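Local coordinates for protein putative NAD(P)H-flavin oxidoreductase (Streptococcus pyogenes serotype M1, PDB 2HAY) that binds flavin mononucleotide and probably acts as an NAD(P)H-dependent oxidoreductase of the nitroreductase family, at residues B[87-92]-B[192-197]; B[62-67]-B[178-183]. All blocks are in the same frame, centred on the assembly; numbering follows the deposited sequence. Where two conformers were deposited one is given.

Overall arrangement
Both contacts belong to the alpha/beta core of one nitroreductase-family subunit, and their centres lie 14 Å apart. Interaction 1 joins the two central strands of the antiparallel sheet. Interaction 2 pairs two helices, 62-68 and 174-183, the second of which packs on that sheet. They touch directly: L181 CD2 lies 3.8 Å from L87 CD1, and N178 OD1 probably accepts a hydrogen bond from I194 N at 3.0 Å. Interaction 1 is the one near the cofactor. The side chain of S196 comes within about 6 Å of a bound FMN and about 5 Å of the side chain of the FMN-binding residue E170. Interaction 2 lies away from the FMN pocket.

Interaction 1: residues B[87-92]-B[192-197]; sequences LLIAEK and EGIASM
I89 and I194 face each other on one side of an antiparallel strand pair, at an oblique angle. The CD1 methyl of I89 lies 4.1 Å from CG1 of I194. With chi1 near -50°, I89 sends CG2 away from its own N and over the E192 chain, 3.6 Å from E192 CG. Further along the same face, L87 CD2 fills the angle between I194 and M197. L87 CD2 is 4.0 Å from both I194 CD1 and M197 CG, and L87 and M197 point the same way.

The opposite face carries L88, A90 and S196. S196 OG lies against one side of L88, in reach of CB and both methyls; L88 CD1 is nearest, 3.6 Å from S196 OG.

A195 and S196 both stand opposite L88, which makes a classic beta bulge. L88 O takes a nearly straight bond from A195 N (2.7 Å, 170° at the hydrogen) and a weak one from S196 N. L88 N bonds back to S196 O. A90 and G193 form a regular hydrogen-bonded pair. K92 runs extended past the backbone of E192, and its NZ bonds L189 O.

Strand 54-59 flanks 84-91 on its other edge, and strand 165-169 flanks 192-201. Helix 137-162 covers the L88 face through L152 and M155. Helix 174-183 covers the L87 and I194 face through L181.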
loop_
_atom_site.group_PDB
_atom_site.type_symbol
_atom_site.label_atom_id
_atom_site.label_comp_id
_atom_site.label_asym_id
_atom_site.label_seq_id
_atom_site.Cartn_x
_atom_site.Cartn_y
_atom_site.Cartn_z
ATOM N N LEU B 87 14.021 -2.303 -4.797
ATOM C CA LEU B 87 13.792 -2.939 -3.506
ATOM C C LEU B 87 13.116 -1.958 -2.584
ATOM O O LEU B 87 13.618 -0.854 -2.407
ATOM C CB LEU B 87 15.133 -3.393 -2.869
ATOM C CG LEU B 87 16.105 -4.145 -3.772
ATOM C CD1 LEU B 87 17.388 -4.437 -2.992
ATOM C CD2 LEU B 87 15.484 -5.438 -4.300
ATOM N N LEU B 88 11.990 -2.371 -2.000
ATOM C CA LEU B 88 11.251 -1.532 -1.030
ATOM C C LEU B 88 11.646 -2.011 0.355
ATOM O O LEU B 88 11.436 -3.176 0.707
ATOM C CB LEU B 88 9.736 -1.626 -1.242
ATOM C CG LEU B 88 9.192 -1.038 -2.542
ATOM C CD1 LEU B 88 9.407 -1.989 -3.762
ATOM C CD2 LEU B 88 7.734 -0.697 -2.358
ATOM N N ILE B 89 12.297 -1.129 1.108
ATOM C CA ILE B 89 12.880 -1.470 2.414
ATOM C C ILE B 89 12.096 -0.756 3.508
ATOM O O ILE B 89 11.807 0.455 3.375
ATOM C CB ILE B 89 14.388 -1.039 2.486
ATOM C CG1 ILE B 89 15.207 -1.515 1.276
ATOM C CG2 ILE B 89 15.050 -1.424 3.839
ATOM C CD1 ILE B 89 15.127 -2.997 0.958
ATOM N N ALA B 90 11.717 -1.484 4.567
ATOM C CA ALA B 90 11.043 -0.848 5.718
ATOM C C ALA B 90 11.890 -0.855 7.015
ATOM O O ALA B 90 12.660 -1.801 7.256
ATOM C CB ALA B 90 9.693 -1.483 5.959
ATOM N N GLU B 91 11.720 0.180 7.850
ATOM C CA GLU B 91 12.445 0.300 9.137
ATOM C C GLU B 91 11.925 -0.683 10.195
ATOM O O GLU B 91 10.714 -0.888 10.301
ATOM C CB GLU B 91 12.269 1.699 9.704
ATOM C CG GLU B 91 13.417 2.612 9.481
ATOM C CD GLU B 91 13.122 4.093 9.826
ATOM O OE1 GLU B 91 12.321 4.367 10.746
ATOM O OE2 GLU B 91 13.711 4.990 9.162
ATOM N N LYS B 92 12.836 -1.257 10.977
ATOM C CA LYS B 92 12.468 -2.084 12.131
ATOM C C LYS B 92 12.423 -1.225 13.370
ATOM O O LYS B 92 13.002 -0.136 13.407
ATOM C CB LYS B 92 13.503 -3.204 12.353
ATOM C CG LYS B 92 13.561 -4.214 11.197
ATOM C CD LYS B 92 14.609 -5.274 11.479
ATOM C CE LYS B 92 14.453 -6.489 10.538
ATOM N NZ LYS B 92 15.626 -7.419 10.709
ATOM N N GLU B 192 16.490 -2.604 9.573
ATOM C CA GLU B 192 15.602 -2.615 8.406
ATOM C C GLU B 192 15.540 -3.998 7.748
ATOM O O GLU B 192 16.390 -4.876 7.995
ATOM C CB GLU B 192 16.005 -1.546 7.371
ATOM C CG GLU B 192 17.300 -1.803 6.608
ATOM C CD GLU B 192 17.957 -0.541 6.024
ATOM O OE1 GLU B 192 17.286 0.526 5.833
ATOM O OE2 GLU B 192 19.177 -0.612 5.771
ATOM N N GLY B 193 14.489 -4.189 6.957
ATOM C CA GLY B 193 14.244 -5.440 6.243
ATOM C C GLY B 193 13.475 -5.159 4.952
ATOM O O GLY B 193 12.766 -4.154 4.820
ATOM N N ILE B 194 13.638 -6.031 3.981
ATOM C CA ILE B 194 12.928 -5.857 2.737
ATOM C C ILE B 194 11.414 -6.085 2.949
ATOM O O ILE B 194 11.020 -6.979 3.706
ATOM C CB ILE B 194 13.534 -6.777 1.615
ATOM C CG1 ILE B 194 12.982 -6.369 0.234
ATOM C CG2 ILE B 194 13.354 -8.290 1.935
ATOM C CD1 ILE B 194 13.794 -6.924 -0.940
ATOM N N ALA B 195 10.596 -5.255 2.292
ATOM C CA ALA B 195 9.144 -5.364 2.311
ATOM C C ALA B 195 8.643 -6.067 1.041
ATOM O O ALA B 195 7.758 -6.952 1.089
ATOM C CB ALA B 195 8.523 -3.968 2.446
ATOM N N SER B 196 9.214 -5.673 -0.090
ATOM C CA SER B 196 8.835 -6.230 -1.383
ATOM C C SER B 196 9.845 -5.795 -2.474
ATOM O O SER B 196 10.801 -5.054 -2.199
ATOM C CB SER B 196 7.395 -5.779 -1.737
ATOM O OG SER B 196 7.364 -4.391 -1.963
HETATM N N MSE B 197 9.630 -6.258 -3.698
HETATM C CA MSE B 197 10.399 -5.794 -4.844
HETATM C C MSE B 197 9.431 -5.332 -5.935
HETATM O O MSE B 197 8.268 -5.736 -5.956
HETATM C CB MSE B 197 11.267 -6.932 -5.400
HETATM C CG MSE B 197 12.192 -7.621 -4.414
HETATM SE SE MSE B 197 12.953 -9.278 -5.225
HETATM C CE MSE B 197 13.835 -9.990 -3.683
#

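Interaction 2: residues B[62-67]-B[178-183]; sequences KPIKEE and NHILAK
E67 reaches across to K183 and I180 of the antiparallel helix segment 178-183. The axes of the two short segments are 10.6 Å apart, with 155° between their directions. This is a wide spacing, and long side chains bridge it.

The packed part centres on I180. I180 CD1 sits 3.5 Å from E67 O, and I180 CG2 lies 3.9 Å from E67 CD. E67 and I180 run past one another head to tail, and the aliphatic part of the glutamate lies along the isoleucine. Deeper in, contact is lighter. I64 CG2 is 4.4 Å from I180 CG2 and 4.3 Å from L181 CD2. The L181 CB turns away from the other helix, but the end of the side chain comes back to meet I64. I64 also packs on L59 of strand 54-59 and on V223 of the second subunit.

The outer part is polar. K183 is exposed, and its chain bends at three torsions to bring NZ to E67 OE2. K183 NZ lies 2.8 Å from E67 OE2 in a salt bridge that uses the syn lone pair of that oxygen. E67 leaves its helix with CG anti to the backbone N (chi1 -157°) and then runs extended, which carries the carboxylate out to K183. The other oxygen, E67 OE1, takes a hydrogen bond from H184 NE2, just past the end of the segment.

The chemistry is thus split in two. Apolar methyls join the helices on the side of the sheet, and a charged pair joins them at the surface. With one partner on each oxygen, the rotation of the E67 carboxylate is probably restricted. The lysine probably also helps keep it ionised.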
loop_
_atom_site.group_PDB
_atom_site.type_symbol
_atom_site.label_atom_id
_atom_site.label_comp_id
_atom_site.label_asym_id
_atom_site.label_seq_id
_atom_site.Cartn_x
_atom_site.Cartn_y
_atom_site.Cartn_z
ATOM N N LYS B 62 24.138 -6.666 -11.205
ATOM C CA LYS B 62 23.768 -7.973 -11.791
ATOM C C LYS B 62 24.155 -9.177 -10.910
ATOM O O LYS B 62 23.340 -10.078 -10.721
ATOM C CB LYS B 62 24.250 -8.119 -13.244
ATOM C CG LYS B 62 23.506 -7.171 -14.193
ATOM C CD LYS B 62 23.726 -7.506 -15.673
ATOM C CE LYS B 62 23.215 -6.391 -16.563
ATOM N NZ LYS B 62 21.720 -6.285 -16.568
ATOM N N PRO B 63 25.387 -9.200 -10.361
ATOM C CA PRO B 63 25.715 -10.276 -9.411
ATOM C C PRO B 63 24.711 -10.468 -8.260
ATOM O O PRO B 63 24.398 -11.613 -7.901
ATOM C CB PRO B 63 27.084 -9.851 -8.888
ATOM C CG PRO B 63 27.700 -9.133 -10.087
ATOM C CD PRO B 63 26.554 -8.327 -10.611
ATOM N N ILE B 64 24.200 -9.364 -7.701
ATOM C CA ILE B 64 23.296 -9.439 -6.554
ATOM C C ILE B 64 21.951 -9.992 -7.009
ATOM O O ILE B 64 21.384 -10.863 -6.339
ATOM C CB ILE B 64 23.186 -8.101 -5.784
ATOM C CG1 ILE B 64 24.519 -7.812 -5.091
ATOM C CG2 ILE B 64 22.085 -8.177 -4.727
ATOM C CD1 ILE B 64 24.680 -6.422 -4.547
ATOM N N LYS B 65 21.482 -9.532 -8.173
ATOM C CA LYS B 65 20.304 -10.119 -8.812
ATOM C C LYS B 65 20.454 -11.646 -9.013
ATOM O O LYS B 65 19.527 -12.407 -8.677
ATOM C CB LYS B 65 19.997 -9.434 -10.142
ATOM C CG LYS B 65 19.613 -7.977 -10.031
ATOM C CD LYS B 65 18.712 -7.583 -11.177
ATOM C CE LYS B 65 18.889 -6.147 -11.524
ATOM N NZ LYS B 65 20.121 -6.008 -12.323
ATOM N N GLU B 66 21.609 -12.067 -9.535
ATOM C CA GLU B 66 21.913 -13.480 -9.780
ATOM C C GLU B 66 21.859 -14.313 -8.483
ATOM O O GLU B 66 21.319 -15.421 -8.466
ATOM C CB GLU B 66 23.276 -13.638 -10.499
ATOM C CG GLU B 66 23.313 -13.155 -11.987
ATOM C CD GLU B 66 24.727 -13.112 -12.624
ATOM O OE1 GLU B 66 25.684 -13.736 -12.101
ATOM O OE2 GLU B 66 24.886 -12.449 -13.680
ATOM N N GLU B 67 22.403 -13.762 -7.401
ATOM C CA GLU B 67 22.344 -14.379 -6.076
ATOM C C GLU B 67 20.939 -14.472 -5.468
ATOM O O GLU B 67 20.627 -15.440 -4.784
ATOM C CB GLU B 67 23.274 -13.647 -5.123
ATOM C CG GLU B 67 23.704 -14.481 -3.971
ATOM C CD GLU B 67 24.828 -13.840 -3.157
ATOM O OE1 GLU B 67 25.401 -12.811 -3.603
ATOM O OE2 GLU B 67 25.119 -14.389 -2.069
ATOM N N ASN B 178 17.082 -10.973 2.603
ATOM C CA ASN B 178 17.641 -10.113 3.641
ATOM C C ASN B 178 19.098 -10.434 3.942
ATOM O O ASN B 178 19.916 -9.541 4.084
ATOM C CB ASN B 178 16.817 -10.189 4.929
ATOM C CG ASN B 178 15.623 -9.215 4.928
ATOM O OD1 ASN B 178 15.677 -8.167 4.309
ATOM N ND2 ASN B 178 14.561 -9.561 5.658
ATOM N N HIS B 179 19.426 -11.712 4.040
ATOM C CA HIS B 179 20.802 -12.037 4.313
ATOM C C HIS B 179 21.735 -11.766 3.151
ATOM O O HIS B 179 22.892 -11.405 3.378
ATOM C CB HIS B 179 20.947 -13.435 4.920
ATOM C CG HIS B 179 20.496 -13.479 6.348
ATOM N ND1 HIS B 179 19.165 -13.535 6.702
ATOM C CD2 HIS B 179 21.191 -13.412 7.507
ATOM C CE1 HIS B 179 19.057 -13.513 8.015
ATOM N NE2 HIS B 179 20.271 -13.455 8.528
ATOM N N ILE B 180 21.236 -11.886 1.923
ATOM C CA ILE B 180 22.054 -11.566 0.752
ATOM C C ILE B 180 22.296 -10.067 0.718
ATOM O O ILE B 180 23.407 -9.631 0.460
ATOM C CB ILE B 180 21.406 -12.072 -0.568
ATOM C CG1 ILE B 180 21.483 -13.598 -0.649
ATOM C CG2 ILE B 180 22.051 -11.435 -1.828
ATOM C CD1 ILE B 180 20.401 -14.188 -1.571
ATOM N N LEU B 181 21.258 -9.291 1.025
ATOM C CA LEU B 181 21.334 -7.834 0.997
ATOM C C LEU B 181 22.229 -7.284 2.091
ATOM O O LEU B 181 23.012 -6.375 1.843
ATOM C CB LEU B 181 19.951 -7.188 1.094
ATOM C CG LEU B 181 18.961 -7.416 -0.049
ATOM C CD1 LEU B 181 17.681 -6.589 0.193
ATOM C CD2 LEU B 181 19.599 -7.099 -1.381
ATOM N N ALA B 182 22.107 -7.829 3.294
ATOM C CA ALA B 182 23.025 -7.453 4.380
ATOM C C ALA B 182 24.474 -7.833 4.053
ATOM O O ALA B 182 25.393 -7.056 4.298
ATOM C CB ALA B 182 22.587 -8.065 5.689
ATOM N N LYS B 183 24.663 -9.017 3.474
ATOM C CA LYS B 183 25.993 -9.508 3.136
ATOM C C LYS B 183 26.683 -8.507 2.183
ATOM O O LYS B 183 27.871 -8.225 2.320
ATOM C CB LYS B 183 25.881 -10.909 2.526
ATOM C CG LYS B 183 27.190 -11.511 2.029
ATOM C CD LYS B 183 27.031 -12.084 0.621
ATOM C CE LYS B 183 26.552 -13.512 0.619
ATOM N NZ LYS B 183 27.318 -14.263 -0.420
#